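Local coordinates for Protease/Reverse transcriptase/ribonuclease H (Eastern chimpanzee simian foamy virus, PDB 7KSF), which joins an aspartic protease to a reverse transcriptase and RNase H, copying RNA into DNA and degrading RNA in RNA–DNA hybrids, at residues A[139-144]-A[184-189]; A[196-201]-A[208-213]; A[249-254]-A[280-285]. The protein carries 1 engineered substitution. All blocks are in the same frame, centred on the assembly; numbering follows the deposited sequence.

Of the three contacts, contact 1 closes first: the C-terminal end of helix 171-184 and residues just after it meet 139-144, in the connection ahead of that helix, closing a loop of about 40 residues. Contact 2 follows almost at once, the probable fingers hairpin of strands 198-202 and 208-212 with a short turn between them. Contact 3 closes last, joining the loop after strand 243-249 to the loop before helix 287-299. The three run in series; none nests in or crosses another. In space they do converge: Val141 of contact 1 packs on Trp254 of contact 3, and Gln282 of contact 3 lies near Arg209 of contact 2.

Contact 1. Residues A[139-144]-A[184-189]; sequences NQVGHR and QGVLTP
Gln184 reaches across to the backbone of 139-144 and holds it by two hydrogen bonds from one amide. Starting at CB, its chain heads toward the loop with CG turned opposite the carbonyl carbon (chi1 -58°) and runs straight on to CD, which lies 3.8 Å from CG2 of Val141. There the amide splits its work. OE1 takes the N-H of Val141, with 3.0 Å from Val141 N to Gln184 OE1, the hydrogen coming in the carbonyl plane on a lone pair. NE2 gives its hydrogen to Asn139 O at 2.8 Å; that oxygen lies close to the glutamine's amide plane. The amide thus bridges the backbone either side of Gln140. Beside it, Val141 CG2 touches Val186 CG2 at 3.6 Å. Gly185, in the Schellman motif that follows helix 171-184, separates Gln184 from Val186, and both face the loop. A side-chain amide from the helix end so clamps the irregular connection between helices 117-129 and 171-184, where Val141 also packs on Trp254. Donor and acceptor at one buried tip suit just one setting of the amide, so both backbone groups are satisfied and the side chain's rotation is fixed.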
loop_
_atom_site.group_PDB
_atom_site.type_symbol
_atom_site.label_atom_id
_atom_site.label_comp_id
_atom_site.label_asym_id
_atom_site.label_seq_id
_atom_site.Cartn_x
_atom_site.Cartn_y
_atom_site.Cartn_z
ATOM N N ASN A 139 9.851 -11.852 -11.487
ATOM C CA ASN A 139 10.620 -11.016 -12.412
ATOM C C ASN A 139 10.166 -11.186 -13.858
ATOM O O ASN A 139 10.890 -10.815 -14.788
ATOM C CB ASN A 139 12.120 -11.289 -12.287
ATOM C CG ASN A 139 12.578 -11.346 -10.847
ATOM O OD1 ASN A 139 13.239 -12.294 -10.428
ATOM N ND2 ASN A 139 12.212 -10.330 -10.073
ATOM N N GLN A 140 8.979 -11.747 -14.059
ATOM C CA GLN A 140 8.419 -11.889 -15.396
ATOM C C GLN A 140 7.938 -10.539 -15.914
ATOM O O GLN A 140 7.243 -9.799 -15.213
ATOM C CB GLN A 140 7.262 -12.888 -15.375
ATOM C CG GLN A 140 6.292 -12.748 -16.524
ATOM C CD GLN A 140 5.091 -13.656 -16.372
ATOM O OE1 GLN A 140 4.967 -14.380 -15.383
ATOM N NE2 GLN A 140 4.199 -13.621 -17.352
ATOM N N VAL A 141 8.323 -10.215 -17.149
ATOM C CA VAL A 141 7.925 -8.973 -17.797
ATOM C C VAL A 141 7.318 -9.299 -19.155
ATOM O O VAL A 141 7.539 -10.371 -19.721
ATOM C CB VAL A 141 9.098 -7.983 -17.964
ATOM C CG1 VAL A 141 9.761 -7.715 -16.627
ATOM C CG2 VAL A 141 10.104 -8.521 -18.967
ATOM N N GLY A 142 6.551 -8.346 -19.678
ATOM C CA GLY A 142 5.889 -8.499 -20.959
ATOM C C GLY A 142 6.501 -7.605 -22.020
ATOM O O GLY A 142 7.107 -6.577 -21.710
ATOM N N HIS A 143 6.348 -8.005 -23.279
ATOM C CA HIS A 143 6.810 -7.209 -24.405
ATOM C C HIS A 143 5.677 -6.338 -24.927
ATOM O O HIS A 143 4.534 -6.788 -25.044
ATOM C CB HIS A 143 7.343 -8.104 -25.529
ATOM C CG HIS A 143 7.836 -7.346 -26.723
ATOM N ND1 HIS A 143 8.920 -6.495 -26.669
ATOM C CD2 HIS A 143 7.394 -7.312 -28.002
ATOM C CE1 HIS A 143 9.122 -5.969 -27.865
ATOM N NE2 HIS A 143 8.209 -6.447 -28.691
ATOM N N ARG A 144 6.005 -5.092 -25.239
ATOM C CA ARG A 144 5.039 -4.106 -25.714
ATOM C C ARG A 144 5.378 -3.753 -27.158
ATOM O O ARG A 144 6.395 -3.105 -27.420
ATOM C CB ARG A 144 5.060 -2.868 -24.820
ATOM C CG ARG A 144 4.036 -1.825 -25.191
ATOM C CD ARG A 144 2.633 -2.313 -24.910
ATOM N NE ARG A 144 1.650 -1.273 -25.188
ATOM C CZ ARG A 144 1.172 -1.007 -26.399
ATOM N NH1 ARG A 144 1.588 -1.710 -27.444
ATOM N NH2 ARG A 144 0.282 -0.042 -26.566
ATOM N N GLN A 184 15.242 -12.918 -20.461
ATOM C CA GLN A 184 14.198 -12.245 -21.220
ATOM C C GLN A 184 14.741 -11.167 -22.142
ATOM O O GLN A 184 13.966 -10.573 -22.898
ATOM C CB GLN A 184 13.177 -11.628 -20.269
ATOM C CG GLN A 184 12.527 -12.629 -19.350
ATOM C CD GLN A 184 11.588 -11.977 -18.371
ATOM O OE1 GLN A 184 10.418 -11.750 -18.676
ATOM N NE2 GLN A 184 12.094 -11.662 -17.186
ATOM N N GLY A 185 16.041 -10.895 -22.092
ATOM C CA GLY A 185 16.615 -9.848 -22.906
ATOM C C GLY A 185 16.367 -8.446 -22.405
ATOM O O GLY A 185 16.671 -7.488 -23.122
ATOM N N VAL A 186 15.817 -8.294 -21.199
ATOM C CA VAL A 186 15.644 -6.965 -20.629
ATOM C C VAL A 186 16.998 -6.311 -20.391
ATOM O O VAL A 186 17.150 -5.096 -20.557
ATOM C CB VAL A 186 14.812 -7.052 -19.334
ATOM C CG1 VAL A 186 14.433 -5.663 -18.847
ATOM C CG2 VAL A 186 13.574 -7.897 -19.571
ATOM N N LEU A 187 18.001 -7.100 -20.015
ATOM C CA LEU A 187 19.365 -6.625 -19.857
ATOM C C LEU A 187 20.243 -7.202 -20.956
ATOM O O LEU A 187 20.128 -8.382 -21.302
ATOM C CB LEU A 187 19.938 -7.015 -18.496
ATOM C CG LEU A 187 19.319 -6.312 -17.296
ATOM C CD1 LEU A 187 19.979 -6.812 -16.034
ATOM C CD2 LEU A 187 19.475 -4.807 -17.425
ATOM N N THR A 188 21.125 -6.366 -21.495
ATOM C CA THR A 188 22.065 -6.791 -22.510
ATOM C C THR A 188 23.486 -6.468 -22.070
ATOM O O THR A 188 23.748 -5.369 -21.570
ATOM C CB THR A 188 21.786 -6.119 -23.860
ATOM O OG1 THR A 188 22.910 -6.302 -24.726
ATOM C CG2 THR A 188 21.517 -4.633 -23.674
ATOM N N PRO A 189 24.419 -7.402 -22.235
ATOM C CA PRO A 189 25.819 -7.125 -21.886
ATOM C C PRO A 189 26.444 -6.184 -22.906
ATOM O O PRO A 189 26.576 -6.524 -24.083
ATOM C CB PRO A 189 26.472 -8.510 -21.908
ATOM C CG PRO A 189 25.628 -9.302 -22.850
ATOM C CD PRO A 189 24.223 -8.784 -22.702
#

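Contact 2. Residues A[196-201]-A[208-213]; sequences TPVYPV and WRMVLD
Val198 fits into the hollow between Met210 and Leu212 on the facing strand: its CG2 lies 4.0 Å from Met210 CB, while its CB meets Leu212 CD2 at the same distance of 4.0 Å. Pro200 shares this face of the hairpin. The other face has a matching fit, with Val201 as the bump. Val201 CG2 is set between its own backbone N and carbonyl carbon (chi1 -67° for CG1), and drops between Arg209 CG and Val211 CG2, 3.7 Å from the latter. At the open end of the hairpin Asp213 CB fills the notch between Pro197 and Tyr199; the tyrosine offers its edge, CE2 standing 3.7 Å from Asp213 CB, with ring and carboxylate planes 69° apart. At the turn end Trp208 swings round: its CE3 lies 3.5 Å from Val201 C, and the indole edge is turned to the backbone of Pro200. Backbone hydrogen bonds run between the two faces, two joining Val201 with Arg209, one from Tyr199 N to Val211 O and one from Asp213 N to Pro197 O. Such a hairpin is characteristic of the fingers of reverse transcriptases. Asp213's carboxylate pairs with Arg215. The face carrying Val198, Pro200, Met210 and Leu212 rests on its neighbours: Ile174 and Ile178 of helix 171-184 lie against it, and Trp277 of strand 273-277 packs on Met210 and Leu212.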
loop_
_atom_site.group_PDB
_atom_site.type_symbol
_atom_site.label_atom_id
_atom_site.label_comp_id
_atom_site.label_asym_id
_atom_site.label_seq_id
_atom_site.Cartn_x
_atom_site.Cartn_y
_atom_site.Cartn_z
ATOM N N THR A 196 26.118 3.677 -13.533
ATOM C CA THR A 196 25.184 4.070 -12.494
ATOM C C THR A 196 25.395 3.233 -11.239
ATOM O O THR A 196 25.549 2.011 -11.332
ATOM C CB THR A 196 23.733 3.909 -12.987
ATOM O OG1 THR A 196 23.429 4.937 -13.937
ATOM C CG2 THR A 196 22.749 3.991 -11.831
ATOM N N PRO A 197 25.419 3.854 -10.061
ATOM C CA PRO A 197 25.549 3.071 -8.830
ATOM C C PRO A 197 24.317 2.217 -8.593
ATOM O O PRO A 197 23.193 2.596 -8.933
ATOM C CB PRO A 197 25.699 4.140 -7.737
ATOM C CG PRO A 197 26.058 5.395 -8.461
ATOM C CD PRO A 197 25.383 5.298 -9.791
ATOM N N VAL A 198 24.545 1.047 -8.000
ATOM C CA VAL A 198 23.486 0.102 -7.671
ATOM C C VAL A 198 23.495 -0.125 -6.165
ATOM O O VAL A 198 24.562 -0.231 -5.551
ATOM C CB VAL A 198 23.645 -1.227 -8.444
ATOM C CG1 VAL A 198 24.969 -1.897 -8.105
ATOM C CG2 VAL A 198 22.478 -2.158 -8.159
ATOM N N TYR A 199 22.304 -0.171 -5.569
ATOM C CA TYR A 199 22.149 -0.336 -4.134
ATOM C C TYR A 199 21.182 -1.471 -3.833
ATOM O O TYR A 199 20.193 -1.655 -4.556
ATOM C CB TYR A 199 21.629 0.951 -3.486
ATOM C CG TYR A 199 22.588 2.110 -3.564
ATOM C CD1 TYR A 199 23.561 2.293 -2.594
ATOM C CD2 TYR A 199 22.520 3.025 -4.605
ATOM C CE1 TYR A 199 24.441 3.354 -2.658
ATOM C CE2 TYR A 199 23.395 4.089 -4.679
ATOM C CZ TYR A 199 24.355 4.250 -3.703
ATOM O OH TYR A 199 25.234 5.308 -3.768
ATOM N N PRO A 200 21.434 -2.250 -2.781
ATOM C CA PRO A 200 20.481 -3.293 -2.392
ATOM C C PRO A 200 19.644 -2.915 -1.180
ATOM O O PRO A 200 20.157 -2.326 -0.224
ATOM C CB PRO A 200 21.395 -4.489 -2.085
ATOM C CG PRO A 200 22.743 -3.861 -1.717
ATOM C CD PRO A 200 22.710 -2.389 -2.063
ATOM N N VAL A 201 18.359 -3.250 -1.207
ATOM C CA VAL A 201 17.475 -3.011 -0.066
ATOM C C VAL A 201 16.724 -4.298 0.247
ATOM O O VAL A 201 16.395 -5.063 -0.671
ATOM C CB VAL A 201 16.513 -1.843 -0.335
ATOM C CG1 VAL A 201 17.280 -0.534 -0.419
ATOM C CG2 VAL A 201 15.719 -2.081 -1.610
ATOM N N TRP A 208 16.347 -9.665 -1.164
ATOM C CA TRP A 208 16.760 -8.295 -1.421
ATOM C C TRP A 208 16.462 -7.926 -2.865
ATOM O O TRP A 208 16.527 -8.767 -3.767
ATOM C CB TRP A 208 18.257 -8.093 -1.149
ATOM C CG TRP A 208 18.705 -8.526 0.216
ATOM C CD1 TRP A 208 18.767 -9.803 0.698
ATOM C CD2 TRP A 208 19.186 -7.681 1.266
ATOM N NE1 TRP A 208 19.241 -9.802 1.985
ATOM C CE2 TRP A 208 19.508 -8.511 2.359
ATOM C CE3 TRP A 208 19.373 -6.303 1.390
ATOM C CZ2 TRP A 208 20.002 -8.007 3.556
ATOM C CZ3 TRP A 208 19.864 -5.803 2.580
ATOM C CH2 TRP A 208 20.176 -6.653 3.648
ATOM N N ARG A 209 16.143 -6.654 -3.080
ATOM C CA ARG A 209 15.937 -6.109 -4.410
ATOM C C ARG A 209 16.919 -4.969 -4.637
ATOM O O ARG A 209 17.254 -4.227 -3.709
ATOM C CB ARG A 209 14.494 -5.624 -4.601
ATOM C CG ARG A 209 14.000 -4.690 -3.511
ATOM C CD ARG A 209 12.502 -4.428 -3.618
ATOM N NE ARG A 209 12.123 -3.828 -4.895
ATOM C CZ ARG A 209 12.067 -2.521 -5.123
ATOM N NH1 ARG A 209 12.372 -1.662 -4.159
ATOM N NH2 ARG A 209 11.711 -2.067 -6.317
ATOM N N MET A 210 17.389 -4.844 -5.875
ATOM C CA MET A 210 18.390 -3.847 -6.218
ATOM C C MET A 210 17.732 -2.514 -6.557
ATOM O O MET A 210 16.575 -2.456 -6.986
ATOM C CB MET A 210 19.244 -4.319 -7.397
ATOM C CG MET A 210 18.525 -4.340 -8.737
ATOM S SD MET A 210 19.633 -4.671 -10.122
ATOM C CE MET A 210 18.516 -4.469 -11.505
ATOM N N VAL A 211 18.486 -1.435 -6.352
ATOM C CA VAL A 211 18.018 -0.079 -6.612
ATOM C C VAL A 211 19.114 0.673 -7.353
ATOM O O VAL A 211 20.280 0.637 -6.946
ATOM C CB VAL A 211 17.639 0.660 -5.313
ATOM C CG1 VAL A 211 17.284 2.108 -5.611
ATOM C CG2 VAL A 211 16.479 -0.039 -4.620
ATOM N N LEU A 212 18.743 1.353 -8.433
ATOM C CA LEU A 212 19.685 2.126 -9.230
ATOM C C LEU A 212 19.606 3.599 -8.849
ATOM O O LEU A 212 18.524 4.121 -8.558
ATOM C CB LEU A 212 19.406 1.957 -10.721
ATOM C CG LEU A 212 19.694 0.561 -11.269
ATOM C CD1 LEU A 212 19.218 0.449 -12.701
ATOM C CD2 LEU A 212 21.179 0.247 -11.175
ATOM N N ASP A 213 20.758 4.265 -8.858
ATOM C CA ASP A 213 20.865 5.676 -8.492
ATOM C C ASP A 213 20.996 6.483 -9.780
ATOM O O ASP A 213 22.097 6.764 -10.253
ATOM C CB ASP A 213 22.049 5.896 -7.559
ATOM C CG ASP A 213 22.080 7.291 -6.979
ATOM O OD1 ASP A 213 21.000 7.899 -6.866
ATOM O OD2 ASP A 213 23.178 7.774 -6.631
#

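Contact 3. Residues A[249-254]-A[280-285]; sequences LANGFW and LPQGFL
Phe253 and Gln282 have the largest buried surfaces here, with Leu280 next, and the phenyl ring is the centre of the contact. Gln282 lies over one face of it: its CA stands 4.1 Å above the ring plane, offset toward the rim, and its CB comes to 3.4 Å from Phe253 CE1. The opposite face is backed by the carbonyl carbon of Asn251, so the ring is held between Gln282 and the backbone of its own segment. Beyond CB the glutamine chain runs extended past the rim. Its CG sits between the backbone N and the carbonyl carbon (chi1 53°), a setting that carries the amide toward Asn251 and Trp254. The tip then meets three groups. OE1 lies 3.4 Å from Phe253 CZ and 2.8 Å from Asn251 ND2, the two amide planes turned 68° to each other, while NE2 approaches Trp254 CZ2 at 3.7 Å. Asn251 ND2 in turn stands over the face of the Trp254 indole.

Leu280 completes the packing from the other end. Its CB lies 3.9 Å from Phe253 CB, and its carbonyl oxygen faces the edge of the indole, in plane, at CD1. Pro281 and Phe284 then bound a type II turn with Gly283 inside it.

Leu280-Gly283 is the LPQG of polymerase motif B, and Phe253 probably takes the place of the aromatic steric gate of related reverse transcriptases, which would put it and Gln282 in the nucleotide-binding pocket. The Trp254 ring meets that of Trp277 in strand 273-277 and packs on Val141 of contact 1. Chemically, the contact is mixed: the aliphatic start of Gln282 lies on the Phe253 ring, and its polar amide, tilted steeply to both aromatic rings, is set among Asn251, Phe253 and Trp254.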
loop_
_atom_site.group_PDB
_atom_site.type_symbol
_atom_site.label_atom_id
_atom_site.label_comp_id
_atom_site.label_asym_id
_atom_site.label_seq_id
_atom_site.Cartn_x
_atom_site.Cartn_y
_atom_site.Cartn_z
ATOM N N LEU A 249 0.574 -3.453 -11.777
ATOM C CA LEU A 249 1.342 -3.959 -12.901
ATOM C C LEU A 249 2.716 -4.436 -12.435
ATOM O O LEU A 249 3.187 -4.090 -11.350
ATOM C CB LEU A 249 1.482 -2.886 -13.985
ATOM C CG LEU A 249 0.154 -2.374 -14.558
ATOM C CD1 LEU A 249 0.385 -1.338 -15.649
ATOM C CD2 LEU A 249 -0.694 -3.521 -15.078
ATOM N N ALA A 250 3.356 -5.249 -13.272
ATOM C CA ALA A 250 4.623 -5.887 -12.913
ATOM C C ALA A 250 5.790 -5.083 -13.487
ATOM O O ALA A 250 6.483 -5.502 -14.415
ATOM C CB ALA A 250 4.645 -7.331 -13.401
ATOM N N ASN A 251 6.004 -3.908 -12.895
ATOM C CA ASN A 251 7.016 -2.953 -13.351
ATOM C C ASN A 251 6.948 -2.574 -14.835
ATOM O O ASN A 251 7.844 -2.856 -15.629
ATOM C CB ASN A 251 8.424 -3.446 -12.996
ATOM C CG ASN A 251 8.802 -3.150 -11.554
ATOM O OD1 ASN A 251 7.936 -2.959 -10.699
ATOM N ND2 ASN A 251 10.101 -3.102 -11.281
ATOM N N GLY A 252 5.842 -1.911 -15.179
ATOM C CA GLY A 252 5.466 -1.741 -16.575
ATOM C C GLY A 252 6.543 -1.081 -17.411
ATOM O O GLY A 252 6.681 -1.370 -18.602
ATOM N N PHE A 253 7.326 -0.188 -16.802
ATOM C CA PHE A 253 8.429 0.427 -17.530
ATOM C C PHE A 253 9.415 -0.608 -18.056
ATOM O O PHE A 253 10.145 -0.320 -19.008
ATOM C CB PHE A 253 9.145 1.447 -16.642
ATOM C CG PHE A 253 9.144 1.088 -15.189
ATOM C CD1 PHE A 253 9.899 0.026 -14.731
ATOM C CD2 PHE A 253 8.394 1.820 -14.284
ATOM C CE1 PHE A 253 9.900 -0.310 -13.393
ATOM C CE2 PHE A 253 8.392 1.489 -12.946
ATOM C CZ PHE A 253 9.146 0.421 -12.498
ATOM N N TRP A 254 9.439 -1.811 -17.479
ATOM C CA TRP A 254 10.231 -2.886 -18.061
ATOM C C TRP A 254 9.596 -3.469 -19.319
ATOM O O TRP A 254 10.202 -4.340 -19.948
ATOM C CB TRP A 254 10.457 -4.000 -17.038
ATOM C CG TRP A 254 11.396 -3.620 -15.934
ATOM C CD1 TRP A 254 12.221 -2.533 -15.900
ATOM C CD2 TRP A 254 11.606 -4.319 -14.700
ATOM N NE1 TRP A 254 12.929 -2.511 -14.724
ATOM C CE2 TRP A 254 12.570 -3.598 -13.971
ATOM C CE3 TRP A 254 11.070 -5.485 -14.144
ATOM C CZ2 TRP A 254 13.011 -4.005 -12.712
ATOM C CZ3 TRP A 254 11.509 -5.887 -12.898
ATOM C CH2 TRP A 254 12.470 -5.149 -12.194
ATOM N N LEU A 280 12.756 0.437 -20.494
ATOM C CA LEU A 280 12.832 1.573 -19.587
ATOM C C LEU A 280 13.179 1.086 -18.183
ATOM O O LEU A 280 12.608 0.097 -17.710
ATOM C CB LEU A 280 11.508 2.339 -19.555
ATOM C CG LEU A 280 11.022 3.062 -20.812
ATOM C CD1 LEU A 280 9.616 3.579 -20.577
ATOM C CD2 LEU A 280 11.954 4.205 -21.179
ATOM N N PRO A 281 14.112 1.743 -17.495
ATOM C CA PRO A 281 14.441 1.341 -16.124
ATOM C C PRO A 281 13.745 2.193 -15.073
ATOM O O PRO A 281 13.367 3.340 -15.334
ATOM C CB PRO A 281 15.962 1.516 -16.073
ATOM C CG PRO A 281 16.285 2.526 -17.185
ATOM C CD PRO A 281 15.037 2.770 -17.996
ATOM N N GLN A 282 13.558 1.632 -13.882
ATOM C CA GLN A 282 12.942 2.362 -12.783
ATOM C C GLN A 282 13.954 3.300 -12.140
ATOM O O GLN A 282 15.146 2.989 -12.049
ATOM C CB GLN A 282 12.381 1.393 -11.743
ATOM C CG GLN A 282 13.382 0.369 -11.238
ATOM C CD GLN A 282 12.722 -0.750 -10.454
ATOM O OE1 GLN A 282 11.498 -0.807 -10.338
ATOM N NE2 GLN A 282 13.533 -1.652 -9.913
ATOM N N GLY A 283 13.571 4.451 -11.704
ATOM C CA GLY A 283 14.432 5.501 -11.207
ATOM C C GLY A 283 14.915 6.469 -12.265
ATOM O O GLY A 283 15.564 7.465 -11.920
ATOM N N PHE A 284 14.627 6.204 -13.539
ATOM C CA PHE A 284 14.967 7.103 -14.631
ATOM C C PHE A 284 14.030 8.310 -14.634
ATOM O O PHE A 284 12.951 8.293 -14.034
ATOM C CB PHE A 284 14.897 6.362 -15.971
ATOM C CG PHE A 284 15.292 7.199 -17.157
ATOM C CD1 PHE A 284 14.330 7.679 -18.035
ATOM C CD2 PHE A 284 16.618 7.508 -17.395
ATOM C CE1 PHE A 284 14.689 8.450 -19.125
ATOM C CE2 PHE A 284 16.985 8.277 -18.485
ATOM C CZ PHE A 284 16.019 8.748 -19.353
ATOM N N LEU A 285 14.459 9.370 -15.324
ATOM C CA LEU A 285 13.732 10.633 -15.273
ATOM C C LEU A 285 12.391 10.543 -15.998
ATOM O O LEU A 285 11.357 10.944 -15.456
ATOM C CB LEU A 285 14.588 11.754 -15.863
ATOM C CG LEU A 285 14.045 13.171 -15.686
ATOM C CD1 LEU A 285 13.812 13.479 -14.213
ATOM C CD2 LEU A 285 14.980 14.195 -16.307
#